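Local structure of UDP-N-acetylglucosamine 4,6-dehydratase (Vibrio fischeri, 3PVZ) at residues E16-D21 / G241-M246; F200-F205 / R232-P237; N253-F258 / M334-N339. The protein binds NAD in a Rossmann-type domain and probably acts as a lyase, dehydrating the nucleotide sugar UDP-N-acetylglucosamine. One frame throughout, in Å; residues are numbered along the deposited sequence.

Overall arrangement
Helix 237-250 ties the three contacts together: strand 231-235 of interaction 2 runs into it, it supplies one side of interaction 1, and strand 255-259 of interaction 3 follows it. Interaction 2 is buried and lies closest to the centre of the chain; it is a backbone-bonded parallel strand pair beside the nicotinamide. Interaction 1, also buried, relies on ring packing and a water bridging two carboxylates, while interaction 3 is partly buried and joins aromatic packing to a water-bridged pair of opposite charges, one buried and one exposed. Interactions 1 and 2 meet where F200 packs on L243 and C244; interactions 1 and 3 meet where D21 accepts the amides of D338 and N339.

Interaction 1: residues E16-D21 / G241-M246; sequences ELFHQD and GELCLM
At the edge of the F18 ring, near its plane, lies E242 OE1, 3.9 Å from CD2; L243 CB approaches CE2 obliquely at 4.0 Å. One ring face is covered from within its own segment by CB of L17. The E242 carboxylate, turned 56° from the ring, also lies close to that of E16, the two side chains crossing at about a right angle, the planes 38° apart and the OE1 atoms 3.6 Å from each other. A water beside the pair bridges these like charges, donating to E16 OE1 and, at 2.6 Å, to E242 OE1 while accepting from F18 N at 3.1 Å. The water thus ties E16, F18 and E242 together, and such proximity might raise the proton affinity of either carboxylate. E242 extends beyond CG (chi2 172°), which carries its acid group past the ring to the water; Q238 NE2 holds OE2. Farther along, the methyl CE of selenomethionine M246 comes up to D21 O at 4.5 Å. F18 is the N-cap residue of helix 19-34, so the contact sets the start of that helix against helix 237-250, with L340 of strand 340-344 and P259 of strand 255-259 packing on F18 and L243.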
loop_
_atom_site.group_PDB
_atom_site.type_symbol
_atom_site.label_atom_id
_atom_site.label_comp_id
_atom_site.label_asym_id
_atom_site.label_seq_id
_atom_site.Cartn_x
_atom_site.Cartn_y
_atom_site.Cartn_z
ATOM N N GLU A 16 28.709 6.743 4.971
ATOM C CA GLU A 16 27.565 6.361 5.805
ATOM C C GLU A 16 27.549 7.171 7.103
ATOM O O GLU A 16 28.575 7.694 7.517
ATOM C CB GLU A 16 27.523 4.840 6.089
ATOM C CG GLU A 16 27.523 3.944 4.831
ATOM C CD GLU A 16 26.471 2.784 4.793
ATOM O OE1 GLU A 16 25.472 2.723 5.597
ATOM O OE2 GLU A 16 26.635 1.937 3.872
ATOM N N LEU A 17 26.368 7.349 7.685
ATOM C CA LEU A 17 26.220 8.058 8.958
ATOM C C LEU A 17 26.715 7.322 10.199
ATOM O O LEU A 17 27.280 7.939 11.090
ATOM C CB LEU A 17 24.759 8.420 9.215
ATOM C CG LEU A 17 24.369 9.872 9.025
ATOM C CD1 LEU A 17 24.560 10.205 7.600
ATOM C CD2 LEU A 17 22.922 10.098 9.450
ATOM N N PHE A 18 26.447 6.019 10.291
ATOM C CA PHE A 18 26.628 5.300 11.555
ATOM C C PHE A 18 27.756 4.253 11.517
ATOM O O PHE A 18 27.815 3.342 12.348
ATOM C CB PHE A 18 25.349 4.588 11.890
ATOM C CG PHE A 18 24.141 5.452 11.850
ATOM C CD1 PHE A 18 24.091 6.628 12.552
ATOM C CD2 PHE A 18 23.021 5.049 11.159
ATOM C CE1 PHE A 18 22.961 7.406 12.537
ATOM C CE2 PHE A 18 21.882 5.819 11.148
ATOM C CZ PHE A 18 21.856 7.007 11.812
ATOM N N HIS A 19 28.641 4.395 10.551
ATOM C CA HIS A 19 29.737 3.467 10.395
ATOM C C HIS A 19 30.477 3.176 11.717
ATOM O O HIS A 19 30.810 2.022 12.022
ATOM C CB HIS A 19 30.699 3.987 9.305
ATOM C CG HIS A 19 31.772 3.018 8.959
ATOM N ND1 HIS A 19 33.045 3.109 9.474
ATOM C CD2 HIS A 19 31.750 1.896 8.199
ATOM C CE1 HIS A 19 33.774 2.106 9.020
ATOM N NE2 HIS A 19 33.011 1.351 8.250
ATOM N N GLN A 20 30.684 4.197 12.527
ATOM C CA GLN A 20 31.376 4.002 13.811
ATOM C C GLN A 20 30.539 3.238 14.870
ATOM O O GLN A 20 31.036 2.302 15.515
ATOM C CB GLN A 20 31.832 5.355 14.374
ATOM C CG GLN A 20 32.878 6.100 13.499
ATOM C CD GLN A 20 32.287 6.730 12.189
ATOM O OE1 GLN A 20 31.053 6.820 11.997
ATOM N NE2 GLN A 20 33.186 7.143 11.282
ATOM N N ASP A 21 29.282 3.632 15.050
ATOM C CA ASP A 21 28.401 2.962 16.005
ATOM C C ASP A 21 28.039 1.562 15.598
ATOM O O ASP A 21 28.018 0.671 16.420
ATOM C CB ASP A 21 27.146 3.784 16.214
ATOM C CG ASP A 21 27.446 5.144 16.892
ATOM O OD1 ASP A 21 28.378 5.258 17.722
ATOM O OD2 ASP A 21 26.752 6.108 16.605
ATOM N N GLY A 241 17.311 1.850 8.276
ATOM C CA GLY A 241 17.244 0.502 8.794
ATOM C C GLY A 241 18.198 0.308 9.933
ATOM O O GLY A 241 17.868 -0.359 10.911
ATOM N N GLU A 242 19.378 0.905 9.831
ATOM C CA GLU A 242 20.371 0.761 10.894
ATOM C C GLU A 242 19.939 1.458 12.181
ATOM O O GLU A 242 20.142 0.939 13.262
ATOM C CB GLU A 242 21.727 1.258 10.422
ATOM C CG GLU A 242 22.415 0.283 9.488
ATOM C CD GLU A 242 23.711 0.846 8.851
ATOM O OE1 GLU A 242 23.859 2.087 8.722
ATOM O OE2 GLU A 242 24.569 0.027 8.447
ATOM N N LEU A 243 19.333 2.625 12.038
ATOM C CA LEU A 243 18.811 3.355 13.156
ATOM C C LEU A 243 17.663 2.608 13.851
ATOM O O LEU A 243 17.676 2.531 15.056
ATOM C CB LEU A 243 18.335 4.740 12.693
ATOM C CG LEU A 243 17.789 5.691 13.741
ATOM C CD1 LEU A 243 18.890 6.105 14.656
ATOM C CD2 LEU A 243 17.232 6.958 13.051
ATOM N N CYS A 244 16.689 2.076 13.092
ATOM C CA CYS A 244 15.661 1.176 13.673
ATOM C C CYS A 244 16.250 0.041 14.536
ATOM O O CYS A 244 15.774 -0.213 15.630
ATOM C CB CYS A 244 14.812 0.529 12.569
ATOM S SG CYS A 244 13.715 1.697 11.750
ATOM N N LEU A 245 17.262 -0.646 14.013
ATOM C CA LEU A 245 17.809 -1.831 14.658
ATOM C C LEU A 245 18.571 -1.443 15.937
ATOM O O LEU A 245 18.524 -2.170 16.914
ATOM C CB LEU A 245 18.747 -2.586 13.735
ATOM C CG LEU A 245 19.398 -3.913 14.235
ATOM C CD1 LEU A 245 18.426 -4.983 14.509
ATOM C CD2 LEU A 245 20.400 -4.440 13.226
HETATM N N MSE A 246 19.282 -0.317 15.897
HETATM C CA MSE A 246 20.030 0.163 17.055
HETATM C C MSE A 246 19.073 0.549 18.166
HETATM O O MSE A 246 19.286 0.186 19.302
HETATM C CB MSE A 246 20.905 1.357 16.692
HETATM C CG MSE A 246 22.088 1.060 15.815
HETATM SE SE MSE A 246 23.409 -0.058 16.632
HETATM C CE MSE A 246 23.883 1.066 18.140
HETATM O O HOH W 1 25.805 3.748 8.309
#

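Interaction 2: residues F200-F205 / R232-P237. With NAD (nicotinamide-adenine-dinucleotide), chain E; SCN (thiocyanate ion), chain G.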
loop_
_atom_site.group_PDB
_atom_site.type_symbol
_atom_site.label_atom_id
_atom_site.label_comp_id
_atom_site.label_asym_id
_atom_site.label_seq_id
_atom_site.Cartn_x
_atom_site.Cartn_y
_atom_site.Cartn_z
ATOM N N PHE A 200 13.318 10.229 12.358
ATOM C CA PHE A 200 14.090 10.207 11.108
ATOM C C PHE A 200 14.096 11.551 10.365
ATOM O O PHE A 200 13.156 12.314 10.470
ATOM C CB PHE A 200 13.525 9.180 10.123
ATOM C CG PHE A 200 13.439 7.767 10.648
ATOM C CD1 PHE A 200 14.468 6.874 10.470
ATOM C CD2 PHE A 200 12.274 7.310 11.229
ATOM C CE1 PHE A 200 14.344 5.550 10.883
ATOM C CE2 PHE A 200 12.177 6.005 11.670
ATOM C CZ PHE A 200 13.228 5.138 11.513
ATOM N N ALA A 201 15.199 11.833 9.680
ATOM C CA ALA A 201 15.281 12.774 8.564
ATOM C C ALA A 201 14.499 12.220 7.375
ATOM O O ALA A 201 13.961 11.124 7.432
ATOM C CB ALA A 201 16.755 12.927 8.164
ATOM N N ASN A 202 14.469 12.933 6.270
ATOM C CA ASN A 202 13.892 12.354 5.063
ATOM C C ASN A 202 14.669 11.165 4.553
ATOM O O ASN A 202 15.860 11.277 4.289
ATOM C CB ASN A 202 13.843 13.401 3.964
ATOM C CG ASN A 202 12.780 14.424 4.193
ATOM O OD1 ASN A 202 12.633 14.943 5.285
ATOM N ND2 ASN A 202 12.058 14.752 3.150
ATOM N N VAL A 203 14.000 10.025 4.371
ATOM C CA VAL A 203 14.678 8.837 3.886
ATOM C C VAL A 203 14.712 8.786 2.342
ATOM O O VAL A 203 13.691 8.583 1.695
ATOM C CB VAL A 203 14.054 7.557 4.476
ATOM C CG1 VAL A 203 14.836 6.330 3.980
ATOM C CG2 VAL A 203 14.067 7.595 6.023
ATOM N N ALA A 204 15.895 8.993 1.748
ATOM C CA ALA A 204 15.955 9.269 0.286
ATOM C C ALA A 204 15.275 8.169 -0.501
ATOM O O ALA A 204 15.549 7.005 -0.310
ATOM C CB ALA A 204 17.386 9.444 -0.190
ATOM N N PHE A 205 14.365 8.560 -1.363
ATOM C CA PHE A 205 13.695 7.670 -2.290
ATOM C C PHE A 205 12.682 6.751 -1.639
ATOM O O PHE A 205 12.121 5.892 -2.300
ATOM C CB PHE A 205 14.688 6.920 -3.207
ATOM C CG PHE A 205 15.448 7.853 -4.109
ATOM C CD1 PHE A 205 16.674 8.394 -3.707
ATOM C CD2 PHE A 205 14.899 8.280 -5.308
ATOM C CE1 PHE A 205 17.366 9.314 -4.526
ATOM C CE2 PHE A 205 15.566 9.193 -6.120
ATOM C CZ PHE A 205 16.810 9.713 -5.729
ATOM N N ARG A 232 15.934 19.905 2.973
ATOM C CA ARG A 232 15.868 18.889 4.026
ATOM C C ARG A 232 17.214 18.236 4.217
ATOM O O ARG A 232 18.082 18.324 3.345
ATOM C CB ARG A 232 14.867 17.770 3.686
ATOM C CG ARG A 232 13.435 18.212 3.492
ATOM C CD ARG A 232 12.765 18.537 4.798
ATOM N NE ARG A 232 11.365 18.895 4.587
ATOM C CZ ARG A 232 10.811 20.084 4.856
ATOM N NH1 ARG A 232 11.511 21.114 5.356
ATOM N NH2 ARG A 232 9.514 20.249 4.614
ATOM N N TYR A 233 17.341 17.565 5.359
ATOM C CA TYR A 233 18.328 16.524 5.574
ATOM C C TYR A 233 17.854 15.180 5.077
ATOM O O TYR A 233 16.724 14.751 5.364
ATOM C CB TYR A 233 18.621 16.369 7.056
ATOM C CG TYR A 233 19.213 17.584 7.709
ATOM C CD1 TYR A 233 20.457 18.063 7.321
ATOM C CD2 TYR A 233 18.555 18.211 8.754
ATOM C CE1 TYR A 233 21.038 19.192 7.955
ATOM C CE2 TYR A 233 19.096 19.333 9.384
ATOM C CZ TYR A 233 20.332 19.814 8.978
ATOM O OH TYR A 233 20.829 20.899 9.596
ATOM N N PHE A 234 18.743 14.486 4.379
ATOM C CA PHE A 234 18.446 13.220 3.795
ATOM C C PHE A 234 19.363 12.105 4.290
ATOM O O PHE A 234 20.563 12.287 4.451
ATOM C CB PHE A 234 18.586 13.322 2.290
ATOM C CG PHE A 234 17.545 14.169 1.659
ATOM C CD1 PHE A 234 16.377 13.606 1.169
ATOM C CD2 PHE A 234 17.733 15.551 1.542
ATOM C CE1 PHE A 234 15.410 14.394 0.590
ATOM C CE2 PHE A 234 16.776 16.328 0.973
ATOM C CZ PHE A 234 15.617 15.771 0.483
ATOM N N VAL A 235 18.788 10.936 4.485
ATOM C CA VAL A 235 19.537 9.725 4.776
ATOM C C VAL A 235 19.184 8.681 3.754
ATOM O O VAL A 235 18.203 8.824 3.040
ATOM C CB VAL A 235 19.224 9.161 6.154
ATOM C CG1 VAL A 235 19.709 10.099 7.227
ATOM C CG2 VAL A 235 17.712 8.905 6.318
ATOM N N THR A 236 20.025 7.649 3.675
ATOM C CA THR A 236 19.755 6.465 2.882
ATOM C C THR A 236 18.798 5.469 3.573
ATOM O O THR A 236 18.700 5.389 4.820
ATOM C CB THR A 236 21.055 5.697 2.532
ATOM O OG1 THR A 236 21.603 5.137 3.726
ATOM C CG2 THR A 236 22.107 6.654 1.899
ATOM N N PRO A 237 18.106 4.674 2.752
ATOM C CA PRO A 237 17.348 3.567 3.289
ATOM C C PRO A 237 18.159 2.743 4.298
ATOM O O PRO A 237 17.666 2.516 5.395
ATOM C CB PRO A 237 17.003 2.743 2.044
ATOM C CG PRO A 237 16.898 3.770 0.970
ATOM C CD PRO A 237 18.017 4.731 1.279
HETATM P PA NAD E . 5.813 3.472 3.857
HETATM O O1A NAD E . 4.570 4.003 3.220
HETATM O O2A NAD E . 6.817 3.110 2.806
HETATM O O5B NAD E . 5.576 2.031 4.485
HETATM C C5B NAD E . 4.482 1.924 5.422
HETATM C C4B NAD E . 4.130 0.433 5.363
HETATM O O4B NAD E . 3.081 0.093 6.246
HETATM C C3B NAD E . 3.670 0.049 3.920
HETATM O O3B NAD E . 4.407 -1.048 3.421
HETATM C C2B NAD E . 2.174 -0.289 4.124
HETATM O O2B NAD E . 1.635 -1.186 3.161
HETATM C C1B NAD E . 2.265 -0.828 5.571
HETATM N N9A NAD E . 0.959 -0.815 6.212
HETATM C C8A NAD E . 0.131 0.230 6.347
HETATM N N7A NAD E . -0.975 -0.121 6.918
HETATM C C5A NAD E . -0.844 -1.439 7.258
HETATM C C6A NAD E . -1.672 -2.374 7.872
HETATM N N6A NAD E . -2.881 -1.928 8.348
HETATM N N1A NAD E . -1.264 -3.630 8.027
HETATM C C2A NAD E . -0.080 -4.021 7.567
HETATM N N3A NAD E . 0.717 -3.177 6.960
HETATM C C4A NAD E . 0.377 -1.906 6.795
HETATM O O3 NAD E . 6.338 4.536 4.944
HETATM P PN NAD E . 7.918 4.552 5.341
HETATM O O1N NAD E . 8.645 5.606 4.522
HETATM O O2N NAD E . 8.664 3.283 5.387
HETATM O O5D NAD E . 7.795 5.300 6.809
HETATM C C5D NAD E . 7.408 4.388 7.826
HETATM C C4D NAD E . 7.265 5.148 9.150
HETATM O O4D NAD E . 8.380 6.079 9.319
HETATM C C3D NAD E . 5.993 6.024 9.119
HETATM O O3D NAD E . 5.433 6.251 10.432
HETATM C C2D NAD E . 6.533 7.394 8.649
HETATM O O2D NAD E . 5.694 8.486 9.053
HETATM C C1D NAD E . 7.878 7.444 9.374
HETATM N N1N NAD E . 8.810 8.404 8.764
HETATM C C2N NAD E . 9.182 8.212 7.492
HETATM C C3N NAD E . 10.066 9.072 6.875
HETATM C C7N NAD E . 10.464 8.894 5.469
HETATM O O7N NAD E . 11.193 9.761 4.993
HETATM N N7N NAD E . 10.040 7.869 4.714
HETATM C C4N NAD E . 10.585 10.171 7.603
HETATM C C5N NAD E . 10.189 10.326 8.922
HETATM C C6N NAD E . 9.282 9.426 9.484
HETATM S S SCN G . 18.699 7.254 9.826
HETATM C C SCN G . 17.726 8.730 9.837
HETATM N N SCN G . 17.064 9.721 9.869
#
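V203 turns CG1 anti to its own nitrogen (chi1 -178°), against P237 CA at 3.8 Å, while its CG2 lies beside both the carboxamide of NAD and CG2 of V235. V235 has CG1 beside its nitrogen, and both its methyls border the thiocyanate, CG2 at 3.5 Å from the ion's carbon. Alongside these groups, the backbones pair as parallel strands, N202 opposite F234 and V203 opposite V235. The ladder begins with a weak bond from N202 N to Y233 O and continues with V235 N to N202 O; it tightens at A204 N to V235 O, 2.7 Å long and almost straight at 174°. N202 O also receives a CA-H contact from F234. On the face bearing N202 and F234, CB of N202 lies obliquely against the phenyl ring, and its amide rests on the aliphatic part of R232, OD1 coming 3.6 Å from CD. The other backbone edge of 202-203 serves the cofactor: V203 N donates to NAD O7N at 2.9 Å and 175°, which helps fix the rotation of the carboxamide. A201 O lies 3.5 Å from C4N of the nicotinamide, and A201 N holds the nitrogen of the thiocyanate, probably acquired from the crystallisation liquor. Strand 202-203 is an outer strand of a small three-stranded sheet, with 231-235 in the middle and 268-269 beyond; T236 N-caps helix 237-250, while L211 of helix 210-219 packs on A204 and F234.

Interaction 3: residues N253-F258 / M334-N339; sequences NRDIFF and MARFDN
F257 and F337 meet from backbones that stay well apart: their CA atoms are 10.1 Å from each other, and those of F258 and N339 8.8 Å. Residues 255-258 form part of strand 255-259, whereas 334-339 is an irregular loop between strands 332-333 and 340-344, so side chains span the gap. The ring of F257 reaches across to F337, their CE2 atoms 3.7 Å apart. With centroids 5.8 Å from each other and planes at 59°, the rings meet obliquely. F337 is also layered against its neighbour: CG of R336 lies over one ring face, off toward its margin, and CZ of F337 is similarly offset over a guanidinium face. F258 sets its CG between the backbone N and carbonyl carbon (chi1 67°), which directs its ring to selenomethionine M334. M334 bends at chi2 and chi3, bringing both SE and CE to 3.9 Å from F258 CZ in an oblique Met-aromatic contact, the selenium displaced well away from the ring normal. Beside the rings, D255 OD2 lies near the guanidinium plane of R336 but 4.4 Å from NH1, beyond salt-bridge distance. A water closes this gap, donating to OD2 at 2.9 Å and accepting from NH1 at 2.6 Å. Each charged group has a further partner: D255 OD1 forms a salt bridge to K344, and R336 NH1 binds F250 O. K260 NZ is hydrogen-bonded to the carbonyls of M334 and F337, fastening the loop just past the strand, while M246 and F250 of helix 237-250 pack on F337. The contact therefore joins loop to sheet through apolar and aromatic side chains, while its opposite charges probably attract each other through water and without direct pairing.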
loop_
_atom_site.group_PDB
_atom_site.type_symbol
_atom_site.label_atom_id
_atom_site.label_comp_id
_atom_site.label_asym_id
_atom_site.label_seq_id
_atom_site.Cartn_x
_atom_site.Cartn_y
_atom_site.Cartn_z
ATOM N N ASN A 253 13.794 1.638 27.582
ATOM C CA ASN A 253 12.394 2.095 27.683
ATOM C C ASN A 253 12.336 3.601 27.573
ATOM O O ASN A 253 12.933 4.280 28.368
ATOM C CB ASN A 253 11.693 1.643 28.991
ATOM C CG ASN A 253 10.143 1.681 28.873
ATOM O OD1 ASN A 253 9.589 1.728 27.765
ATOM N ND2 ASN A 253 9.448 1.625 30.010
ATOM N N ARG A 254 11.578 4.076 26.588
ATOM C CA ARG A 254 11.353 5.494 26.278
ATOM C C ARG A 254 12.447 6.245 25.511
ATOM O O ARG A 254 12.327 7.451 25.325
ATOM C CB ARG A 254 10.991 6.287 27.541
ATOM C CG ARG A 254 9.808 5.746 28.251
ATOM C CD ARG A 254 9.430 6.601 29.458
ATOM N NE ARG A 254 8.348 5.882 30.075
ATOM C CZ ARG A 254 8.462 5.034 31.089
ATOM N NH1 ARG A 254 9.624 4.871 31.707
ATOM N NH2 ARG A 254 7.372 4.377 31.512
ATOM N N ASP A 255 13.486 5.572 25.030
ATOM C CA ASP A 255 14.526 6.272 24.293
ATOM C C ASP A 255 14.034 6.551 22.854
ATOM O O ASP A 255 13.461 5.648 22.220
ATOM C CB ASP A 255 15.736 5.390 24.153
ATOM C CG ASP A 255 16.627 5.366 25.352
ATOM O OD1 ASP A 255 16.426 6.090 26.358
ATOM O OD2 ASP A 255 17.610 4.612 25.227
ATOM N N ILE A 256 14.242 7.781 22.370
ATOM C CA ILE A 256 14.054 8.133 20.978
ATOM C C ILE A 256 15.448 8.316 20.363
ATOM O O ILE A 256 16.181 9.260 20.697
ATOM C CB ILE A 256 13.285 9.470 20.744
ATOM C CG1 ILE A 256 11.947 9.529 21.492
ATOM C CG2 ILE A 256 13.048 9.673 19.240
ATOM C CD1 ILE A 256 11.365 10.955 21.547
ATOM N N PHE A 257 15.810 7.411 19.469
ATOM C CA PHE A 257 17.099 7.487 18.772
ATOM C C PHE A 257 16.954 8.417 17.573
ATOM O O PHE A 257 15.892 8.469 16.963
ATOM C CB PHE A 257 17.530 6.095 18.320
ATOM C CG PHE A 257 18.182 5.278 19.391
ATOM C CD1 PHE A 257 17.771 5.365 20.731
ATOM C CD2 PHE A 257 19.241 4.416 19.078
ATOM C CE1 PHE A 257 18.393 4.612 21.721
ATOM C CE2 PHE A 257 19.863 3.642 20.075
ATOM C CZ PHE A 257 19.451 3.736 21.382
ATOM N N PHE A 258 18.001 9.174 17.261
ATOM C CA PHE A 258 18.006 10.047 16.045
ATOM C C PHE A 258 19.414 10.308 15.574
ATOM O O PHE A 258 20.356 10.211 16.369
ATOM C CB PHE A 258 17.325 11.385 16.321
ATOM C CG PHE A 258 18.082 12.244 17.306
ATOM C CD1 PHE A 258 17.905 12.078 18.665
ATOM C CD2 PHE A 258 18.998 13.208 16.864
ATOM C CE1 PHE A 258 18.614 12.857 19.570
ATOM C CE2 PHE A 258 19.705 13.968 17.775
ATOM C CZ PHE A 258 19.511 13.794 19.117
HETATM N N MSE A 334 23.841 12.389 24.628
HETATM C CA MSE A 334 24.712 12.513 23.457
HETATM C C MSE A 334 26.055 11.818 23.655
HETATM O O MSE A 334 26.885 11.799 22.734
HETATM C CB MSE A 334 24.961 13.990 23.108
HETATM C CG MSE A 334 23.694 14.820 22.896
HETATM SE SE MSE A 334 22.505 14.081 21.526
HETATM C CE MSE A 334 23.054 15.254 20.061
ATOM N N ALA A 335 26.238 11.225 24.838
ATOM C CA ALA A 335 27.487 10.537 25.221
ATOM C C ALA A 335 27.563 9.064 24.822
ATOM O O ALA A 335 28.640 8.571 24.513
ATOM C CB ALA A 335 27.714 10.666 26.741
ATOM N N ARG A 336 26.439 8.358 24.837
ATOM C CA ARG A 336 26.449 6.902 24.630
ATOM C C ARG A 336 26.950 6.471 23.251
ATOM O O ARG A 336 27.667 5.493 23.122
ATOM C CB ARG A 336 25.058 6.335 24.886
ATOM C CG ARG A 336 24.983 4.856 24.686
ATOM C CD ARG A 336 23.720 4.275 25.267
ATOM N NE ARG A 336 23.742 2.825 25.156
ATOM C CZ ARG A 336 22.686 2.028 25.176
ATOM N NH1 ARG A 336 21.451 2.484 25.278
ATOM N NH2 ARG A 336 22.880 0.750 25.088
ATOM N N PHE A 337 26.554 7.184 22.217
ATOM C CA PHE A 337 26.975 6.836 20.874
ATOM C C PHE A 337 27.650 8.039 20.216
ATOM O O PHE A 337 27.362 9.180 20.547
ATOM C CB PHE A 337 25.785 6.374 20.027
ATOM C CG PHE A 337 25.133 5.116 20.524
ATOM C CD1 PHE A 337 25.790 3.902 20.428
ATOM C CD2 PHE A 337 23.851 5.147 21.087
ATOM C CE1 PHE A 337 25.198 2.754 20.898
ATOM C CE2 PHE A 337 23.237 3.991 21.527
ATOM C CZ PHE A 337 23.904 2.794 21.434
ATOM N N ASP A 338 28.518 7.751 19.258
ATOM C CA ASP A 338 29.203 8.765 18.478
ATOM C C ASP A 338 28.302 9.436 17.455
ATOM O O ASP A 338 28.311 10.665 17.351
ATOM C CB ASP A 338 30.449 8.172 17.790
ATOM C CG ASP A 338 31.619 7.955 18.774
ATOM O OD1 ASP A 338 31.514 8.361 19.971
ATOM O OD2 ASP A 338 32.645 7.374 18.364
ATOM N N ASN A 339 27.525 8.631 16.727
ATOM C CA ASN A 339 26.708 9.095 15.574
ATOM C C ASN A 339 25.208 9.243 15.890
ATOM O O ASN A 339 24.491 9.881 15.144
ATOM C CB ASN A 339 26.843 8.116 14.397
ATOM C CG ASN A 339 28.304 7.638 14.159
ATOM O OD1 ASN A 339 28.584 6.410 14.113
ATOM N ND2 ASN A 339 29.221 8.603 13.956
HETATM O O HOH W 2 20.239 4.530 26.351
#